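Local structure of titin (Homo sapiens, 5JDD) at residues A[102-106]-A[251-255]; A[191-197]-A[233-239]. The protein serves as a giant structural protein of striated muscle, whose I-band region includes this tandem of three immunoglobulin domains and probably contributes to passive elasticity. One frame throughout, in Å; residues are numbered along the deposited sequence. Where two conformers were deposited one is given.

Contact 1 (A[102-106]-A[251-255])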
loop_
_atom_site.group_PDB
_atom_site.type_symbol
_atom_site.label_atom_id
_atom_site.label_comp_id
_atom_site.label_asym_id
_atom_site.label_seq_id
_atom_site.Cartn_x
_atom_site.Cartn_y
_atom_site.Cartn_z
ATOM N N VAL A 102 3.456 -3.037 -15.365
ATOM C CA VAL A 102 2.815 -4.339 -15.206
ATOM C C VAL A 102 1.945 -4.606 -16.424
ATOM O O VAL A 102 1.153 -3.746 -16.820
ATOM C CB VAL A 102 1.910 -4.361 -13.961
ATOM C CG1 VAL A 102 1.249 -5.714 -13.819
ATOM C CG2 VAL A 102 2.717 -4.073 -12.711
ATOM N N PRO A 103 2.073 -5.797 -17.033
ATOM C CA PRO A 103 1.194 -6.085 -18.173
ATOM C C PRO A 103 -0.267 -6.126 -17.752
ATOM O O PRO A 103 -0.575 -6.624 -16.650
ATOM C CB PRO A 103 1.638 -7.482 -18.622
ATOM C CG PRO A 103 3.056 -7.585 -18.148
ATOM C CD PRO A 103 3.105 -6.831 -16.843
ATOM N N GLU A 104 -1.147 -5.641 -18.623
ATOM C CA GLU A 104 -2.576 -5.715 -18.350
ATOM C C GLU A 104 -2.985 -7.148 -18.032
ATOM O O GLU A 104 -2.415 -8.110 -18.567
ATOM C CB GLU A 104 -3.402 -5.138 -19.503
ATOM C CG GLU A 104 -3.129 -5.799 -20.824
ATOM C CD GLU A 104 -3.916 -5.195 -21.986
ATOM O OE1 GLU A 104 -3.512 -5.426 -23.139
ATOM O OE2 GLU A 104 -4.947 -4.514 -21.764
ATOM N N THR A 105 -3.977 -7.252 -17.141
ATOM C CA THR A 105 -4.504 -8.497 -16.548
ATOM C C THR A 105 -3.674 -9.064 -15.391
ATOM O O THR A 105 -4.161 -9.906 -14.627
ATOM C CB THR A 105 -4.824 -9.638 -17.569
ATOM O OG1 THR A 105 -3.617 -10.319 -17.943
ATOM C CG2 THR A 105 -5.560 -9.102 -18.807
ATOM N N LYS A 106 -2.435 -8.609 -15.243
ATOM C CA LYS A 106 -1.603 -9.122 -14.158
ATOM C C LYS A 106 -1.721 -8.263 -12.899
ATOM O O LYS A 106 -2.320 -7.194 -12.918
ATOM C CB LYS A 106 -0.143 -9.273 -14.610
ATOM C CG LYS A 106 0.013 -10.285 -15.753
ATOM C CD LYS A 106 1.478 -10.531 -16.091
ATOM C CE LYS A 106 2.178 -11.319 -14.990
ATOM N NZ LYS A 106 3.601 -11.624 -15.372
ATOM N N ALA A 251 -6.939 -11.283 -25.182
ATOM C CA ALA A 251 -6.188 -11.078 -23.948
ATOM C C ALA A 251 -5.982 -9.597 -23.741
ATOM O O ALA A 251 -5.303 -8.955 -24.545
ATOM C CB ALA A 251 -4.845 -11.783 -24.007
ATOM N N GLY A 252 -6.561 -9.065 -22.670
ATOM C CA GLY A 252 -6.552 -7.629 -22.447
ATOM C C GLY A 252 -7.212 -6.938 -23.624
ATOM O O GLY A 252 -8.325 -7.300 -24.020
ATOM N N LYS A 253 -6.522 -5.960 -24.203
ATOM C CA LYS A 253 -7.024 -5.274 -25.396
ATOM C C LYS A 253 -6.535 -5.889 -26.705
ATOM O O LYS A 253 -6.816 -5.357 -27.782
ATOM C CB LYS A 253 -6.663 -3.786 -25.338
ATOM C CG LYS A 253 -7.257 -3.062 -24.136
ATOM C CD LYS A 253 -7.012 -1.552 -24.171
ATOM C CE LYS A 253 -5.617 -1.171 -23.692
ATOM N NZ LYS A 253 -4.528 -1.488 -24.654
ATOM N N ALA A 254 -5.817 -7.005 -26.625
ATOM C CA ALA A 254 -5.283 -7.647 -27.823
ATOM C C ALA A 254 -6.195 -8.762 -28.300
ATOM O O ALA A 254 -6.731 -9.526 -27.483
ATOM C CB ALA A 254 -3.901 -8.206 -27.554
ATOM N N THR A 255 -6.389 -8.850 -29.615
ATOM C CA THR A 255 -7.142 -9.961 -30.200
ATOM C C THR A 255 -6.515 -10.474 -31.483
ATOM O O THR A 255 -5.815 -9.746 -32.203
ATOM C CB THR A 255 -8.629 -9.618 -30.516
ATOM O OG1 THR A 255 -8.695 -8.631 -31.552
ATOM C CG2 THR A 255 -9.369 -9.119 -29.288
#

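Contact 2 (A[191-197]-A[233-239])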
loop_
_atom_site.group_PDB
_atom_site.type_symbol
_atom_site.label_atom_id
_atom_site.label_comp_id
_atom_site.label_asym_id
_atom_site.label_seq_id
_atom_site.Cartn_x
_atom_site.Cartn_y
_atom_site.Cartn_z
ATOM N N GLU A 191 -13.523 -33.325 -41.837
ATOM C CA GLU A 191 -14.386 -33.922 -40.833
ATOM C C GLU A 191 -13.653 -35.048 -40.084
ATOM O O GLU A 191 -12.955 -35.874 -40.695
ATOM C CB GLU A 191 -15.649 -34.437 -41.518
ATOM C CG GLU A 191 -16.675 -35.090 -40.630
ATOM C CD GLU A 191 -17.910 -35.493 -41.421
ATOM O OE1 GLU A 191 -18.182 -34.848 -42.462
ATOM O OE2 GLU A 191 -18.598 -36.456 -41.011
ATOM N N LYS A 192 -13.787 -35.009 -38.755
ATOM C CA LYS A 192 -13.176 -35.952 -37.797
ATOM C C LYS A 192 -11.733 -35.641 -37.396
ATOM O O LYS A 192 -11.188 -36.290 -36.502
ATOM C CB LYS A 192 -13.329 -37.417 -38.244
ATOM C CG LYS A 192 -14.768 -37.844 -38.458
ATOM C CD LYS A 192 -14.859 -39.296 -38.890
ATOM C CE LYS A 192 -16.311 -39.694 -39.109
ATOM N NZ LYS A 192 -16.441 -41.026 -39.765
ATOM N N ASP A 193 -11.120 -34.642 -38.025
ATOM C CA ASP A 193 -9.781 -34.223 -37.608
ATOM C C ASP A 193 -9.782 -33.646 -36.190
ATOM O O ASP A 193 -10.799 -33.139 -35.700
ATOM C CB ASP A 193 -9.228 -33.132 -38.526
ATOM C CG ASP A 193 -8.732 -33.655 -39.870
ATOM O OD1 ASP A 193 -8.665 -34.882 -40.085
ATOM O OD2 ASP A 193 -8.372 -32.794 -40.709
ATOM N N THR A 194 -8.617 -33.702 -35.551
ATOM C CA THR A 194 -8.369 -32.895 -34.360
ATOM C C THR A 194 -7.490 -31.721 -34.776
ATOM O O THR A 194 -6.491 -31.908 -35.463
ATOM C CB THR A 194 -7.680 -33.710 -33.273
ATOM O OG1 THR A 194 -8.603 -34.687 -32.782
ATOM C CG2 THR A 194 -7.252 -32.804 -32.128
ATOM N N ILE A 195 -7.877 -30.510 -34.381
ATOM C CA ILE A 195 -7.170 -29.301 -34.816
ATOM C C ILE A 195 -6.666 -28.520 -33.621
ATOM O O ILE A 195 -7.201 -28.656 -32.516
ATOM C CB ILE A 195 -8.068 -28.392 -35.706
ATOM C CG1 ILE A 195 -9.273 -27.840 -34.933
ATOM C CG2 ILE A 195 -8.560 -29.179 -36.910
ATOM C CD1 ILE A 195 -9.055 -26.447 -34.262
ATOM N N THR A 196 -5.649 -27.692 -33.841
ATOM C CA THR A 196 -5.129 -26.844 -32.772
ATOM C C THR A 196 -4.819 -25.437 -33.268
ATOM O O THR A 196 -3.914 -25.249 -34.092
ATOM C CB THR A 196 -3.847 -27.445 -32.153
ATOM O OG1 THR A 196 -4.100 -28.786 -31.714
ATOM C CG2 THR A 196 -3.391 -26.597 -30.967
ATOM N N PHE A 197 -5.562 -24.451 -32.772
ATOM C CA PHE A 197 -5.210 -23.050 -32.986
ATOM C C PHE A 197 -4.151 -22.669 -31.962
ATOM O O PHE A 197 -4.208 -23.139 -30.826
ATOM C CB PHE A 197 -6.424 -22.145 -32.768
ATOM C CG PHE A 197 -7.403 -22.121 -33.916
ATOM C CD1 PHE A 197 -7.103 -21.431 -35.084
ATOM C CD2 PHE A 197 -8.635 -22.757 -33.812
ATOM C CE1 PHE A 197 -8.001 -21.394 -36.139
ATOM C CE2 PHE A 197 -9.541 -22.725 -34.862
ATOM C CZ PHE A 197 -9.228 -22.036 -36.022
ATOM N N SER A 233 -3.139 -22.336 -26.666
ATOM C CA SER A 233 -3.710 -23.180 -27.710
ATOM C C SER A 233 -5.178 -23.493 -27.460
ATOM O O SER A 233 -5.635 -23.528 -26.317
ATOM C CB SER A 233 -2.922 -24.488 -27.841
ATOM O OG SER A 233 -2.958 -25.227 -26.635
ATOM N N LEU A 234 -5.905 -23.722 -28.543
ATOM C CA LEU A 234 -7.283 -24.188 -28.481
ATOM C C LEU A 234 -7.336 -25.451 -29.328
ATOM O O LEU A 234 -7.150 -25.406 -30.548
ATOM C CB LEU A 234 -8.255 -23.129 -29.018
ATOM C CG LEU A 234 -9.682 -23.606 -29.324
ATOM C CD1 LEU A 234 -10.376 -24.095 -28.077
ATOM C CD2 LEU A 234 -10.479 -22.486 -29.983
ATOM N N ASN A 235 -7.544 -26.582 -28.669
ATOM C CA ASN A 235 -7.514 -27.870 -29.329
ATOM C C ASN A 235 -8.931 -28.393 -29.425
ATOM O O ASN A 235 -9.588 -28.584 -28.403
ATOM C CB ASN A 235 -6.631 -28.835 -28.538
ATOM C CG ASN A 235 -6.546 -30.208 -29.184
ATOM O OD1 ASN A 235 -7.211 -31.153 -28.755
ATOM N ND2 ASN A 235 -5.729 -30.321 -30.221
ATOM N N ILE A 236 -9.402 -28.607 -30.648
ATOM C CA ILE A 236 -10.765 -29.085 -30.866
ATOM C C ILE A 236 -10.726 -30.471 -31.491
ATOM O O ILE A 236 -10.195 -30.654 -32.589
ATOM C CB ILE A 236 -11.578 -28.132 -31.773
ATOM C CG1 ILE A 236 -11.528 -26.696 -31.230
ATOM C CG2 ILE A 236 -13.019 -28.598 -31.872
ATOM C CD1 ILE A 236 -12.330 -25.705 -32.052
ATOM N N ARG A 237 -11.299 -31.446 -30.793
ATOM C CA ARG A 237 -11.320 -32.825 -31.276
ATOM C C ARG A 237 -12.502 -33.127 -32.176
ATOM O O ARG A 237 -13.570 -32.532 -32.029
ATOM C CB ARG A 237 -11.347 -33.792 -30.100
ATOM C CG ARG A 237 -10.123 -33.709 -29.242
ATOM C CD ARG A 237 -10.265 -34.593 -28.028
ATOM N NE ARG A 237 -9.036 -34.616 -27.246
ATOM C CZ ARG A 237 -8.827 -35.431 -26.220
ATOM N NH1 ARG A 237 -9.770 -36.292 -25.860
ATOM N NH2 ARG A 237 -7.677 -35.390 -25.561
ATOM N N ASN A 238 -12.292 -34.060 -33.107
ATOM C CA ASN A 238 -13.374 -34.669 -33.884
ATOM C C ASN A 238 -14.256 -33.611 -34.552
ATOM O O ASN A 238 -15.469 -33.565 -34.340
ATOM C CB ASN A 238 -14.213 -35.607 -32.996
ATOM C CG ASN A 238 -15.153 -36.487 -33.804
ATOM O OD1 ASN A 238 -14.944 -36.705 -34.998
ATOM N ND2 ASN A 238 -16.199 -36.990 -33.158
ATOM N N VAL A 239 -13.637 -32.747 -35.348
ATOM C CA VAL A 239 -14.369 -31.594 -35.862
ATOM C C VAL A 239 -15.469 -31.979 -36.848
ATOM O O VAL A 239 -15.384 -32.985 -37.569
ATOM C CB VAL A 239 -13.439 -30.520 -36.476
ATOM C CG1 VAL A 239 -12.504 -29.953 -35.413
ATOM C CG2 VAL A 239 -12.642 -31.089 -37.642
HETATM O O HOH W 1 -10.300 -36.033 -33.886
#

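Contact 1 (A[102-106]-A[251-255])
The carboxylate of Glu104 reaches across the junction between two immunoglobulin domains to the backbone of Lys253. Both oxygens face the same amide: Lys253 N lies 3.2 Å from Glu104 OE1 and the same distance from OE2. Both bonds are weak; the one to OE1 is nearly straight (169° at the hydrogen) and the one to OE2 clearly bent (134°). The stronger polar partner of OE1 is the amide of Ile178 in the linker, so the carboxylate bridges linker and turn. With chi1 at 57°, CG of Glu104 sits between its own backbone N and carbonyl carbon, and the extended chain beyond carries the carboxylate to the turn 251-254. Next to it, Thr105 OG1 donates to Glu104 O (2.6 Å), in the carbonyl plane on a lone pair, and is also hydrogen-bonded with Ser207 N.

The opposite charges probably attract weakly: the Lys253 chain bends at chi3 and chi4, and its NZ lies 4.2 Å from Glu104 OE2, beyond a salt bridge.

Van der Waals contact fills in the remainder. Glu104 OE2 lies 3.6 Å from Gly252 CA, and Thr105 CG2 is 4.0 Å from Gly252 N.

Two beta turns thus meet: the type II turn 103-106, following strand 100-103, and the type II' turn 251-254 of the hairpin formed by strands 245-251 and 254-263 of the next domain.

Contact 2 (A[191-197]-A[233-239])
Two neighbouring antiparallel strands of an immunoglobulin sandwich, 195-201 and 231-236, pair here, and the loop leading into the first and the one leaving the second stay in contact. Ile195 and Ile236 exchange backbone hydrogen bonds in both directions, as do Phe197 and Leu234; Thr196 and Asn235 form the non-hydrogen-bonded pair between them. Beyond the ladder, Val239 N donates to Asp193 O (2.9 Å) and Lys192 N to Val239 O (2.8 Å).

On the face carrying Thr196 and Asn235, ND2 of Asn235 donates to Thr196 OG1 at 2.7 Å, and the hydroxyl lies in the amide plane, a bond that favours this rotation of the amide. CG of Asn235 stands opposite its backbone N (chi1 -180°), and this swings the amide over the partner strand, where Thr194 CG2 touches ND2 at 3.5 Å.

The other face is apolar. Ile195 and Ile236 run side by side, CD1 of the former 3.9 Å from CG1 of the latter, while Val239 crosses Ile195 at about a right angle, its CG1 3.9 Å from Ile195 CG1. Phe197 CD2 meets Leu234 CD2 at 4.3 Å, and the Phe197 ring also meets that of Tyr247.

Beside the loops, one water links Lys192 O (2.8 Å) and Asn238 N across the contact. Phe197 packs on Ala258 and Leu260 of strand 254-263, making the apolar face the inner one, as in an I-set beta sandwich, two sheets packed face to face.

From the N terminus, the chain first passes through one complete immunoglobulin domain before reaching 102-106 in the second. Contact 1 closes a long loop from there to 251-255, running through the rest of the second domain, the linker and most of the third. Contact 2 lies wholly within that loop: it closes a shorter one, from 191-197 to 233-239, inside the third domain, and the two do not cross. Contact 1 ties successive domains together end to end, whereas contact 2 joins adjacent strands of a single sheet. Their centres are 26 Å apart and their nearest atoms about 11 Å, without touching.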